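Local coordinates for protein mediator of RNA polymerase II transcription subunit 6 (PDB 4H61) that serves as a subunit of the Mediator complex, the coactivator that conveys signals from gene-specific regulators to the basal RNA polymerase II transcription machinery, at residues K48-S51 against Q52-L56; N62-L65 against K66-T69. All blocks are in the same frame, centred on the assembly; numbering follows the deposited sequence.

Interaction 1 (K48-S51 against Q52-L56); sequences KMQS and QFNAL
Gln-52 runs beside Lys-48, one helical turn back, both side chains pointing the same way. Its backbone N donates to Lys-48 O, and its extended chain carries the amide along the lysine's methylenes, NE2 lying 3.7 Å from CG of Lys-48. CE of Met-49, on a chain bent at both outer torsions, comes over the same amide face as those methylenes, but at the OE1 end. Long, flexible side chains suit such an exposed turn. Phe-53 continues the helical ladder, its N 2.9 Å from Met-49 O, while its ring leads away. Asn-54 N then bonds Gln-50 O, and the two amide side chains lie alongside each other. At Ala-55 phi turns positive, 51°, making it the C' residue of a Schellman motif, where glycine is commoner but a small residue is tolerated; Ala-55 N makes a weak bond to Gln-52 O. Leu-56 N closes the motif on Ser-51 O at 2.9 Å, in the carbonyl plane. With OG anti to N (chi1 -176°), Ser-51 reaches forward and donates a second hydrogen bond to Leu-56 O, nearly in line with that C=O. The motif ends helix 43-53 at the surface, turning the chain toward helix 61-66.

Interaction 2 (N62-L65 against K66-T69); sequences NSQL and KRLT
Arg-67 NH1 donates to Gln-64 OE1 at 3.1 Å, the one side-chain hydrogen bond joining the two segments. The amide oxygen receives it on a lone pair, in its own carbonyl plane, and sits at the edge of the guanidinium, although the two flat groups stand 80° apart. A bend at chi2 (-68°) brings the glutamine's end round to the arginine, whose length and N-H groups suit it to reach back beside the helix. Were Gln-64 an alanine, this NH1 would probably lose its amide acceptor and the guanidinium would be freer to swing. The backbone bonds slacken as the helix ends: Lys-66 N shares itself weakly between Asn-62 O and Ser-63 O, and Arg-67 N bonds Gln-64 O weakly at 3.4 Å. Leu-68 N makes a firmer hydrogen bond to Leu-65 O, at 3.1 Å; that oxygen also accepts from Gln-72 NE2. Ser-63 OG finds its partner in Asp-60 O, and Thr-69 O accepts from Asn-43 ND2. Leu-68 lays CG 3.5 Å from Gln-64 O and touches Asn-43. Buried Leu-65 has the apolar bulk to pack on Leu-47 of helix 43-53 and Val-74 of strand 70-79, so the end of helix 61-66 rests against both.

Both contacts lie at the C-terminal ends of successive helices, interaction 1 closing helix 43-53 and interaction 2 closing helix 61-66. The first is complete before the second begins, and both belong to the part of the chain characteristic of Med6 proteins. Their centres are 16 Å apart and their nearest atoms about 8 Å, so they do not touch. The helices themselves are joined instead through side chains of 62-69 that reach Asn-43 and Leu-47, ahead of the turn at 52-56. Beyond interaction 2 the chain enters strand 70-79, an outermost strand of the four-stranded antiparallel sheet. The two endings thus shape the route by which this helical part of Med6 leads into its sheet.

Interaction 1 (K48-S51 against Q52-L56)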
ATOM      1  N   LYS A  48       0.841   8.360 -10.258  1.00108.61           N
ATOM      2  CA  LYS A  48       1.600   7.729 -11.338  1.00107.60           C
ATOM      3  C   LYS A  48       1.418   8.531 -12.613  1.00114.82           C
ATOM      4  O   LYS A  48       2.359   8.726 -13.384  1.00122.77           O
ATOM      5  CB  LYS A  48       1.178   6.271 -11.574  1.00107.23           C
ATOM      6  CG  LYS A  48       1.978   5.566 -12.692  1.00112.28           C
ATOM      7  CD  LYS A  48       1.452   4.164 -13.043  1.00120.28           C
ATOM      8  CE  LYS A  48       0.315   4.224 -14.078  1.00139.02           C
ATOM      9  NZ  LYS A  48      -0.405   2.912 -14.300  1.00145.69           N
ATOM     10  N   MET A  49       0.204   9.026 -12.813  1.00112.49           N
ATOM     11  CA  MET A  49      -0.132   9.699 -14.057  1.00116.54           C
ATOM     12  C   MET A  49       0.296  11.161 -14.116  1.00123.27           C
ATOM     13  O   MET A  49       0.650  11.649 -15.188  1.00128.97           O
ATOM     14  CB  MET A  49      -1.619   9.539 -14.362  1.00112.61           C
ATOM     15  CG  MET A  49      -2.027   8.084 -14.494  1.00114.62           C
ATOM     16  SD  MET A  49      -1.786   7.407 -16.154  1.00122.12           S
ATOM     17  CE  MET A  49      -0.045   7.007 -16.177  1.00237.22           C
ATOM     18  N   GLN A  50       0.271  11.860 -12.984  1.00120.50           N
ATOM     19  CA  GLN A  50       0.793  13.217 -12.967  1.00129.07           C
ATOM     20  C   GLN A  50       2.275  13.150 -13.313  1.00131.11           C
ATOM     21  O   GLN A  50       2.794  13.991 -14.047  1.00131.25           O
ATOM     22  CB  GLN A  50       0.584  13.892 -11.608  1.00136.37           C
ATOM     23  CG  GLN A  50      -0.846  14.353 -11.350  1.00144.99           C
ATOM     24  CD  GLN A  50      -1.301  15.468 -12.281  1.00153.32           C
ATOM     25  OE1 GLN A  50      -0.535  16.377 -12.600  1.00156.72           O
ATOM     26  NE2 GLN A  50      -2.558  15.402 -12.720  1.00153.69           N
ATOM     27  N   SER A  51       2.936  12.116 -12.803  1.00128.53           N
ATOM     28  CA  SER A  51       4.370  11.946 -12.990  1.00129.57           C
ATOM     29  C   SER A  51       4.723  11.684 -14.452  1.00129.75           C
ATOM     30  O   SER A  51       5.627  12.312 -15.006  1.00131.42           O
ATOM     31  CB  SER A  51       4.885  10.809 -12.111  1.00128.82           C
ATOM     32  OG  SER A  51       6.290  10.697 -12.223  1.00136.07           O
ATOM     33  N   GLN A  52       4.004  10.755 -15.070  1.00123.09           N
ATOM     34  CA  GLN A  52       4.245  10.408 -16.462  1.00126.95           C
ATOM     35  C   GLN A  52       3.883  11.552 -17.407  1.00134.34           C
ATOM     36  O   GLN A  52       4.641  11.884 -18.323  1.00136.22           O
ATOM     37  CB  GLN A  52       3.458   9.157 -16.837  1.00122.41           C
ATOM     38  CG  GLN A  52       3.907   7.915 -16.110  1.00124.01           C
ATOM     39  CD  GLN A  52       3.271   6.666 -16.668  1.00125.13           C
ATOM     40  OE1 GLN A  52       2.577   6.714 -17.680  1.00124.82           O
ATOM     41  NE2 GLN A  52       3.503   5.537 -16.013  1.00130.97           N
ATOM     42  N   PHE A  53       2.719  12.149 -17.177  1.00133.04           N
ATOM     43  CA  PHE A  53       2.201  13.181 -18.061  1.00134.15           C
ATOM     44  C   PHE A  53       3.029  14.455 -18.032  1.00139.76           C
ATOM     45  O   PHE A  53       3.202  15.105 -19.062  1.00143.64           O
ATOM     46  CB  PHE A  53       0.749  13.507 -17.714  1.00130.00           C
ATOM     47  CG  PHE A  53       0.165  14.625 -18.533  1.00134.01           C
ATOM     48  CD1 PHE A  53      -0.131  14.438 -19.879  1.00133.31           C
ATOM     49  CD2 PHE A  53      -0.097  15.860 -17.960  1.00133.90           C
ATOM     50  CE1 PHE A  53      -0.675  15.465 -20.640  1.00128.80           C
ATOM     51  CE2 PHE A  53      -0.643  16.888 -18.714  1.00133.28           C
ATOM     52  CZ  PHE A  53      -0.933  16.688 -20.057  1.00129.78           C
ATOM     53  N   ASN A  54       3.523  14.819 -16.850  1.00139.44           N
ATOM     54  CA  ASN A  54       4.303  16.043 -16.691  1.00141.26           C
ATOM     55  C   ASN A  54       5.792  15.768 -16.804  1.00147.26           C
ATOM     56  O   ASN A  54       6.603  16.692 -16.707  1.00154.74           O
ATOM     57  CB  ASN A  54       4.005  16.727 -15.349  1.00140.49           C
ATOM     58  CG  ASN A  54       2.552  17.174 -15.220  1.00139.95           C
ATOM     59  OD1 ASN A  54       1.866  16.818 -14.260  1.00139.48           O
ATOM     60  ND2 ASN A  54       2.079  17.961 -16.184  1.00137.51           N
ATOM     61  N   ALA A  55       6.140  14.497 -17.016  1.00143.39           N
ATOM     62  CA  ALA A  55       7.535  14.048 -17.054  1.00140.21           C
ATOM     63  C   ALA A  55       8.295  14.537 -15.822  1.00143.21           C
ATOM     64  O   ALA A  55       9.335  15.179 -15.934  1.00142.17           O
ATOM     65  CB  ALA A  55       8.217  14.507 -18.332  1.00135.41           C
ATOM     66  N   LEU A  56       7.759  14.225 -14.647  1.00145.89           N
ATOM     67  CA  LEU A  56       8.259  14.780 -13.402  1.00149.05           C
ATOM     68  C   LEU A  56       8.575  13.678 -12.400  1.00151.36           C
ATOM     69  O   LEU A  56       7.840  12.700 -12.285  1.00152.66           O
ATOM     70  CB  LEU A  56       7.215  15.731 -12.813  1.00152.66           C
ATOM     71  CG  LEU A  56       7.727  16.995 -12.120  1.00163.83           C
ATOM     72  CD1 LEU A  56       8.434  17.917 -13.114  1.00169.15           C
ATOM     73  CD2 LEU A  56       6.580  17.716 -11.430  1.00164.94           C
TER

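Interaction 2 (N62-L65 against K66-T69)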
ATOM      1  N   ASN A  62       5.526   8.226   0.026  1.00131.96           N
ATOM      2  CA  ASN A  62       4.858   8.396   1.314  1.00129.63           C
ATOM      3  C   ASN A  62       4.616   9.853   1.688  1.00129.04           C
ATOM      4  O   ASN A  62       3.622  10.180   2.341  1.00130.40           O
ATOM      5  CB  ASN A  62       5.653   7.708   2.421  1.00130.35           C
ATOM      6  CG  ASN A  62       5.721   6.212   2.241  1.00133.99           C
ATOM      7  OD1 ASN A  62       6.805   5.634   2.171  1.00139.39           O
ATOM      8  ND2 ASN A  62       4.560   5.571   2.163  1.00131.98           N
ATOM      9  N   SER A  63       5.525  10.732   1.286  1.00125.15           N
ATOM     10  CA  SER A  63       5.336  12.141   1.587  1.00129.93           C
ATOM     11  C   SER A  63       4.276  12.715   0.657  1.00128.08           C
ATOM     12  O   SER A  63       3.492  13.577   1.051  1.00133.17           O
ATOM     13  CB  SER A  63       6.653  12.922   1.501  1.00132.34           C
ATOM     14  OG  SER A  63       7.116  13.005   0.169  1.00139.16           O
ATOM     15  N   GLN A  64       4.235  12.220  -0.573  1.00123.28           N
ATOM     16  CA  GLN A  64       3.200  12.640  -1.510  1.00124.14           C
ATOM     17  C   GLN A  64       1.805  12.198  -1.056  1.00120.10           C
ATOM     18  O   GLN A  64       0.828  12.937  -1.208  1.00120.49           O
ATOM     19  CB  GLN A  64       3.500  12.122  -2.916  1.00128.04           C
ATOM     20  CG  GLN A  64       4.587  12.901  -3.646  1.00136.02           C
ATOM     21  CD  GLN A  64       4.161  14.320  -3.994  1.00144.41           C
ATOM     22  OE1 GLN A  64       3.003  14.701  -3.807  1.00146.97           O
ATOM     23  NE2 GLN A  64       5.100  15.108  -4.504  1.00148.76           N
ATOM     24  N   LEU A  65       1.720  10.998  -0.488  1.00111.98           N
ATOM     25  CA  LEU A  65       0.442  10.471  -0.025  1.00114.08           C
ATOM     26  C   LEU A  65      -0.143  11.240   1.167  1.00123.17           C
ATOM     27  O   LEU A  65      -1.363  11.304   1.326  1.00126.17           O
ATOM     28  CB  LEU A  65       0.555   8.979   0.302  1.00110.18           C
ATOM     29  CG  LEU A  65       0.819   8.089  -0.917  1.00115.40           C
ATOM     30  CD1 LEU A  65       1.058   6.625  -0.533  1.00109.56           C
ATOM     31  CD2 LEU A  65      -0.323   8.213  -1.914  1.00116.63           C
ATOM     32  N   LYS A  66       0.714  11.823   1.999  1.00126.21           N
ATOM     33  CA  LYS A  66       0.225  12.530   3.183  1.00129.98           C
ATOM     34  C   LYS A  66      -0.667  13.711   2.806  1.00128.71           C
ATOM     35  O   LYS A  66      -1.641  14.012   3.500  1.00131.66           O
ATOM     36  CB  LYS A  66       1.379  12.963   4.095  1.00133.64           C
ATOM     37  CG  LYS A  66       2.013  11.807   4.864  1.00139.19           C
ATOM     38  CD  LYS A  66       3.310  12.211   5.570  1.00151.71           C
ATOM     39  CE  LYS A  66       3.067  13.070   6.814  1.00153.56           C
ATOM     40  NZ  LYS A  66       4.356  13.505   7.442  1.00151.46           N
ATOM     41  N   ARG A  67      -0.356  14.339   1.676  1.00125.54           N
ATOM     42  CA  ARG A  67      -1.090  15.512   1.202  1.00127.66           C
ATOM     43  C   ARG A  67      -2.414  15.166   0.529  1.00126.14           C
ATOM     44  O   ARG A  67      -3.149  16.057   0.112  1.00129.42           O
ATOM     45  CB  ARG A  67      -0.234  16.299   0.204  1.00133.01           C
ATOM     46  CG  ARG A  67       1.265  16.191   0.444  1.00137.45           C
ATOM     47  CD  ARG A  67       2.032  16.730  -0.743  1.00136.02           C
ATOM     48  NE  ARG A  67       1.430  17.961  -1.238  1.00138.63           N
ATOM     49  CZ  ARG A  67       1.097  18.173  -2.507  1.00145.31           C
ATOM     50  NH1 ARG A  67       1.315  17.239  -3.420  1.00143.23           N
ATOM     51  NH2 ARG A  67       0.554  19.329  -2.861  1.00155.61           N
ATOM     52  N   LEU A  68      -2.715  13.878   0.397  1.00122.18           N
ATOM     53  CA  LEU A  68      -3.915  13.464  -0.325  1.00116.59           C
ATOM     54  C   LEU A  68      -4.868  12.655   0.544  1.00115.14           C
ATOM     55  O   LEU A  68      -4.469  12.118   1.580  1.00126.17           O
ATOM     56  CB  LEU A  68      -3.529  12.653  -1.562  1.00112.15           C
ATOM     57  CG  LEU A  68      -2.472  13.282  -2.470  1.00109.55           C
ATOM     58  CD1 LEU A  68      -2.036  12.284  -3.508  1.00109.11           C
ATOM     59  CD2 LEU A  68      -3.001  14.552  -3.134  1.00107.95           C
ATOM     60  N   THR A  69      -6.125  12.576   0.117  1.00105.95           N
ATOM     61  CA  THR A  69      -7.132  11.749   0.789  1.00102.03           C
ATOM     62  C   THR A  69      -7.751  10.761  -0.196  1.00105.33           C
ATOM     63  O   THR A  69      -7.923  11.070  -1.379  1.00109.78           O
ATOM     64  CB  THR A  69      -8.246  12.603   1.438  1.00109.50           C
ATOM     65  OG1 THR A  69      -8.941  13.352   0.432  1.00119.85           O
ATOM     66  CG2 THR A  69      -7.664  13.576   2.437  1.00113.05           C
TER